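Local coordinates for protein GDP-perosamine synthase (Caulobacter crescentus, PDB 3BN1) that transfers an amino group from L-glutamate to GDP-4-keto-6-deoxy-D-mannose, using pyridoxal 5'-phosphate, to make GDP-perosamine for the O-antigen of the lipopolysaccharide, at residues 298-312 with 361-373. Numbering follows the deposited sequence.
Sequences LSTTRDQVIKDLDAL and IDRVIAALDQVLV. With NA (sodium ion), chain F.
Leu-312, Val-371 and Val-373 bury the most surface in this contact between helix 302-311 and the C-terminal helix, whose axes come within 9.8 Å, with 128° between their N-to-C directions. The CB of Val-371 is directed toward helix 302-311. CG1 lies anti to the carbonyl carbon (chi1 -45°), which turns it to CB of Asp-308, 3.4 Å away, and to CD1 of Leu-312; CG2 faces Leu-309 CD2 and Val-305 CG1. Leu-312 sits just past its helix; its side chain and that of Val-371 pass each other heading in opposite directions, and its CD1 also reaches Ala-367 CB. At the other end the chain terminus is clasped by the loop before helix 302-311. OXT of Val-373 takes two backbone N-H groups, from Ser-299 N at 2.8 Å and, nearly straight at 172°, from Thr-300 N. The other oxygen, Val-373 O, accepts Ser-299 OG at 2.6 Å from above the carboxylate plane. One water bridges Thr-300 OG1, Asp-308 OD2 and Val-371 O, tying loop and both helices together. Leu-298 O, beside this clasp, binds the sodium ion with Glu-296 O. Val-305 and Leu-309 rest on Leu-348, and Leu-368 on Leu-350, of strand 347-350, while helix 249-266 packs against Val-364 and Ile-365.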
loop_
_atom_site.group_PDB
_atom_site.type_symbol
_atom_site.label_atom_id
_atom_site.label_comp_id
_atom_site.label_asym_id
_atom_site.label_seq_id
_atom_site.Cartn_x
_atom_site.Cartn_y
_atom_site.Cartn_z
ATOM N N LEU A 298 -32.205 -5.856 28.177
ATOM C CA LEU A 298 -32.670 -6.709 27.074
ATOM C C LEU A 298 -32.444 -8.176 27.343
ATOM O O LEU A 298 -31.610 -8.494 28.189
ATOM C CB LEU A 298 -32.003 -6.292 25.756
ATOM C CG LEU A 298 -32.384 -4.837 25.417
ATOM C CD1 LEU A 298 -31.589 -4.547 24.173
ATOM C CD2 LEU A 298 -33.828 -4.626 25.053
ATOM N N SER A 299 -33.179 -9.063 26.670
ATOM C CA SER A 299 -32.990 -10.534 26.811
ATOM C C SER A 299 -32.134 -10.968 25.599
ATOM O O SER A 299 -31.268 -11.843 25.661
ATOM C CB SER A 299 -34.344 -11.304 26.754
ATOM O OG SER A 299 -34.923 -11.251 25.442
ATOM N N THR A 300 -32.365 -10.306 24.481
ATOM C CA THR A 300 -31.594 -10.520 23.263
ATOM C C THR A 300 -30.106 -10.165 23.381
ATOM O O THR A 300 -29.696 -9.449 24.284
ATOM C CB THR A 300 -32.232 -9.758 22.087
ATOM O OG1 THR A 300 -31.774 -10.334 20.856
ATOM C CG2 THR A 300 -31.993 -8.190 22.126
ATOM N N THR A 301 -29.275 -10.737 22.519
ATOM C CA THR A 301 -27.845 -10.394 22.522
ATOM C C THR A 301 -27.466 -9.392 21.398
ATOM O O THR A 301 -28.139 -9.288 20.381
ATOM C CB THR A 301 -26.984 -11.648 22.281
ATOM O OG1 THR A 301 -27.042 -11.998 20.881
ATOM C CG2 THR A 301 -27.361 -12.791 23.255
ATOM N N ARG A 302 -26.366 -8.669 21.531
ATOM C CA ARG A 302 -25.986 -7.729 20.456
ATOM C C ARG A 302 -25.786 -8.457 19.103
ATOM O O ARG A 302 -26.196 -7.968 18.013
ATOM C CB ARG A 302 -24.757 -6.915 20.949
ATOM C CG ARG A 302 -24.323 -5.688 20.175
ATOM C CD ARG A 302 -23.587 -5.939 18.839
ATOM N NE ARG A 302 -22.598 -7.019 18.905
ATOM C CZ ARG A 302 -21.426 -6.939 19.522
ATOM N NH1 ARG A 302 -20.613 -7.987 19.492
ATOM N NH2 ARG A 302 -21.022 -5.791 20.076
ATOM N N ASP A 303 -25.151 -9.633 19.107
ATOM C CA ASP A 303 -24.978 -10.292 17.829
ATOM C C ASP A 303 -26.279 -10.721 17.196
ATOM O O ASP A 303 -26.437 -10.677 15.964
ATOM C CB ASP A 303 -23.969 -11.460 17.895
ATOM C CG ASP A 303 -22.577 -10.971 18.258
ATOM O OD1 ASP A 303 -22.329 -9.751 18.214
ATOM O OD2 ASP A 303 -21.719 -11.790 18.626
ATOM N N GLN A 304 -27.238 -11.069 18.059
ATOM C CA GLN A 304 -28.554 -11.491 17.556
ATOM C C GLN A 304 -29.316 -10.294 16.915
ATOM O O GLN A 304 -29.935 -10.440 15.899
ATOM C CB GLN A 304 -29.389 -12.110 18.671
ATOM C CG GLN A 304 -30.631 -12.834 18.148
ATOM C CD GLN A 304 -30.275 -13.921 17.098
ATOM O OE1 GLN A 304 -29.489 -14.795 17.388
ATOM N NE2 GLN A 304 -30.838 -13.835 15.884
ATOM N N VAL A 305 -29.277 -9.112 17.530
ATOM C CA VAL A 305 -29.889 -7.904 16.995
ATOM C C VAL A 305 -29.313 -7.610 15.622
ATOM O O VAL A 305 -30.064 -7.316 14.709
ATOM C CB VAL A 305 -29.510 -6.682 17.911
ATOM C CG1 VAL A 305 -29.787 -5.338 17.197
ATOM C CG2 VAL A 305 -30.241 -6.806 19.271
ATOM N N ILE A 306 -27.995 -7.771 15.449
ATOM C CA ILE A 306 -27.380 -7.501 14.138
ATOM C C ILE A 306 -27.973 -8.495 13.151
ATOM O O ILE A 306 -28.388 -8.143 12.041
ATOM C CB ILE A 306 -25.819 -7.654 14.151
ATOM C CG1 ILE A 306 -25.135 -6.438 14.806
ATOM C CG2 ILE A 306 -25.299 -7.692 12.739
ATOM C CD1 ILE A 306 -23.734 -6.733 15.414
ATOM N N LYS A 307 -28.098 -9.746 13.576
ATOM C CA LYS A 307 -28.706 -10.683 12.630
ATOM C C LYS A 307 -30.143 -10.329 12.383
ATOM O O LYS A 307 -30.629 -10.512 11.280
ATOM C CB LYS A 307 -28.708 -12.108 13.178
ATOM C CG LYS A 307 -27.283 -12.503 13.449
ATOM C CD LYS A 307 -27.175 -13.863 14.017
ATOM C CE LYS A 307 -25.731 -14.262 14.320
ATOM N NZ LYS A 307 -25.752 -15.301 15.412
ATOM N N ASP A 308 -30.874 -9.895 13.400
ATOM C CA ASP A 308 -32.268 -9.619 13.099
ATOM C C ASP A 308 -32.446 -8.397 12.224
ATOM O O ASP A 308 -33.347 -8.322 11.379
ATOM C CB ASP A 308 -33.037 -9.481 14.394
ATOM C CG ASP A 308 -33.010 -10.761 15.215
ATOM O OD1 ASP A 308 -32.743 -11.882 14.689
ATOM O OD2 ASP A 308 -33.290 -10.652 16.428
ATOM N N LEU A 309 -31.576 -7.421 12.412
ATOM C CA LEU A 309 -31.663 -6.216 11.581
ATOM C C LEU A 309 -31.374 -6.627 10.158
ATOM O O LEU A 309 -32.015 -6.188 9.216
ATOM C CB LEU A 309 -30.645 -5.159 12.064
ATOM C CG LEU A 309 -30.883 -4.570 13.468
ATOM C CD1 LEU A 309 -29.754 -3.776 14.057
ATOM C CD2 LEU A 309 -32.149 -3.666 13.427
ATOM N N ASP A 310 -30.361 -7.465 9.989
ATOM C CA ASP A 310 -29.981 -7.946 8.647
ATOM C C ASP A 310 -31.171 -8.542 7.873
ATOM O O ASP A 310 -31.399 -8.233 6.698
ATOM C CB ASP A 310 -28.945 -9.080 8.830
ATOM C CG ASP A 310 -28.241 -9.448 7.507
ATOM O OD1 ASP A 310 -28.247 -8.622 6.562
ATOM O OD2 ASP A 310 -27.707 -10.578 7.395
ATOM N N ALA A 311 -31.874 -9.454 8.541
ATOM C CA ALA A 311 -33.026 -10.170 7.974
ATOM C C ALA A 311 -34.075 -9.121 7.597
ATOM O O ALA A 311 -34.841 -9.302 6.671
ATOM C CB ALA A 311 -33.618 -11.154 9.020
ATOM N N LEU A 312 -34.086 -8.001 8.314
ATOM C CA LEU A 312 -35.005 -6.904 8.031
ATOM C C LEU A 312 -34.395 -5.983 6.997
ATOM O O LEU A 312 -34.969 -4.941 6.741
ATOM C CB LEU A 312 -35.432 -6.133 9.292
ATOM C CG LEU A 312 -36.430 -6.915 10.182
ATOM C CD1 LEU A 312 -36.414 -6.592 11.687
ATOM C CD2 LEU A 312 -37.870 -6.893 9.573
ATOM N N ILE A 361 -34.190 6.279 8.183
ATOM C CA ILE A 361 -33.954 6.338 9.603
ATOM C C ILE A 361 -35.205 5.886 10.304
ATOM O O ILE A 361 -35.146 5.089 11.240
ATOM C CB ILE A 361 -33.423 7.679 10.132
ATOM C CG1 ILE A 361 -32.128 8.098 9.397
ATOM C CG2 ILE A 361 -33.376 7.649 11.667
ATOM C CD1 ILE A 361 -31.116 6.904 9.140
ATOM N N ASP A 362 -36.356 6.305 9.816
ATOM C CA ASP A 362 -37.562 5.805 10.447
ATOM C C ASP A 362 -37.573 4.246 10.493
ATOM O O ASP A 362 -37.936 3.592 11.494
ATOM C CB ASP A 362 -38.743 6.289 9.604
ATOM C CG ASP A 362 -39.132 7.719 9.919
ATOM O OD1 ASP A 362 -38.780 8.189 11.023
ATOM O OD2 ASP A 362 -39.792 8.373 9.077
ATOM N N ARG A 363 -37.172 3.678 9.373
ATOM C CA ARG A 363 -37.122 2.229 9.141
ATOM C C ARG A 363 -36.161 1.544 10.102
ATOM O O ARG A 363 -36.500 0.548 10.728
ATOM C CB ARG A 363 -36.652 2.005 7.706
ATOM C CG ARG A 363 -36.733 0.556 7.311
ATOM C CD ARG A 363 -36.677 0.352 5.777
ATOM N NE ARG A 363 -36.244 -1.015 5.481
ATOM C CZ ARG A 363 -35.436 -1.373 4.487
ATOM N NH1 ARG A 363 -34.973 -0.476 3.609
ATOM N NH2 ARG A 363 -35.144 -2.656 4.333
ATOM N N VAL A 364 -34.978 2.109 10.279
ATOM C CA VAL A 364 -34.022 1.524 11.213
ATOM C C VAL A 364 -34.636 1.540 12.620
ATOM O O VAL A 364 -34.567 0.607 13.414
ATOM C CB VAL A 364 -32.787 2.474 11.219
ATOM C CG1 VAL A 364 -31.752 2.077 12.292
ATOM C CG2 VAL A 364 -32.132 2.392 9.909
ATOM N N ILE A 365 -35.239 2.665 12.983
ATOM C CA ILE A 365 -35.775 2.694 14.319
ATOM C C ILE A 365 -36.937 1.719 14.555
ATOM O O ILE A 365 -37.082 1.174 15.643
ATOM C CB ILE A 365 -36.202 4.098 14.703
ATOM C CG1 ILE A 365 -34.912 4.867 15.071
ATOM C CG2 ILE A 365 -37.231 4.021 15.889
ATOM C CD1 ILE A 365 -34.960 6.310 14.728
ATOM N N ALA A 366 -37.774 1.540 13.539
ATOM C CA ALA A 366 -38.897 0.663 13.677
ATOM C C ALA A 366 -38.387 -0.761 13.828
ATOM O O ALA A 366 -38.924 -1.531 14.642
ATOM C CB ALA A 366 -39.783 0.776 12.455
ATOM N N ALA A 367 -37.361 -1.091 13.034
ATOM C CA ALA A 367 -36.722 -2.408 13.092
ATOM C C ALA A 367 -36.142 -2.634 14.489
ATOM O O ALA A 367 -36.344 -3.704 15.056
ATOM C CB ALA A 367 -35.614 -2.557 12.037
ATOM N N LEU A 368 -35.490 -1.610 15.049
ATOM C CA LEU A 368 -34.916 -1.714 16.392
ATOM C C LEU A 368 -36.028 -1.896 17.406
ATOM O O LEU A 368 -35.863 -2.611 18.392
ATOM C CB LEU A 368 -34.109 -0.470 16.708
ATOM C CG LEU A 368 -32.715 -0.321 16.022
ATOM C CD1 LEU A 368 -32.129 1.034 16.410
ATOM C CD2 LEU A 368 -31.753 -1.435 16.618
ATOM N N ASP A 369 -37.152 -1.184 17.219
ATOM C CA ASP A 369 -38.294 -1.371 18.087
ATOM C C ASP A 369 -38.726 -2.875 18.065
ATOM O O ASP A 369 -39.012 -3.531 19.115
ATOM C CB ASP A 369 -39.446 -0.451 17.672
ATOM C CG ASP A 369 -40.722 -0.740 18.461
ATOM O OD1 ASP A 369 -40.651 -0.788 19.711
ATOM O OD2 ASP A 369 -41.768 -1.017 17.836
ATOM N N GLN A 370 -38.731 -3.438 16.866
ATOM C CA GLN A 370 -39.059 -4.856 16.671
ATOM C C GLN A 370 -38.065 -5.866 17.265
ATOM O O GLN A 370 -38.466 -6.818 17.879
ATOM C CB GLN A 370 -39.255 -5.140 15.186
ATOM C CG GLN A 370 -39.313 -6.613 14.835
ATOM C CD GLN A 370 -40.053 -6.822 13.532
ATOM O OE1 GLN A 370 -40.389 -5.844 12.846
ATOM N NE2 GLN A 370 -40.323 -8.086 13.183
ATOM N N VAL A 371 -36.766 -5.655 17.062
ATOM C CA VAL A 371 -35.722 -6.574 17.522
ATOM C C VAL A 371 -35.101 -6.424 18.908
ATOM O O VAL A 371 -34.375 -7.294 19.354
ATOM C CB VAL A 371 -34.615 -6.785 16.434
ATOM C CG1 VAL A 371 -35.311 -7.002 15.076
ATOM C CG2 VAL A 371 -33.626 -5.555 16.364
ATOM N N LEU A 372 -35.335 -5.300 19.583
ATOM C CA LEU A 372 -34.726 -5.108 20.896
ATOM C C LEU A 372 -35.664 -5.730 21.905
ATOM O O LEU A 372 -36.531 -5.046 22.473
ATOM C CB LEU A 372 -34.530 -3.606 21.219
ATOM C CG LEU A 372 -33.510 -2.921 20.293
ATOM C CD1 LEU A 372 -33.197 -1.436 20.613
ATOM C CD2 LEU A 372 -32.256 -3.796 20.325
ATOM N N VAL A 373 -35.524 -7.034 22.108
ATOM C CA VAL A 373 -36.403 -7.734 23.033
ATOM C C VAL A 373 -35.605 -8.369 24.185
ATOM O O VAL A 373 -36.207 -9.044 25.055
ATOM C CB VAL A 373 -37.269 -8.770 22.301
ATOM C CG1 VAL A 373 -38.103 -8.084 21.259
ATOM C CG2 VAL A 373 -36.336 -9.774 21.603
ATOM O OXT VAL A 373 -34.360 -8.221 24.253
HETATM NA NA NA F . -29.244 -8.297 28.906
HETATM O O HOH W 1 -32.764 -9.310 18.723
HETATM O O HOH W 2 -28.501 -9.989 26.762
HETATM O O HOH W 3 -37.097 -2.910 7.235
HETATM O O HOH W 4 -30.481 -9.697 30.558
HETATM O O HOH W 5 -28.482 -6.270 27.337
#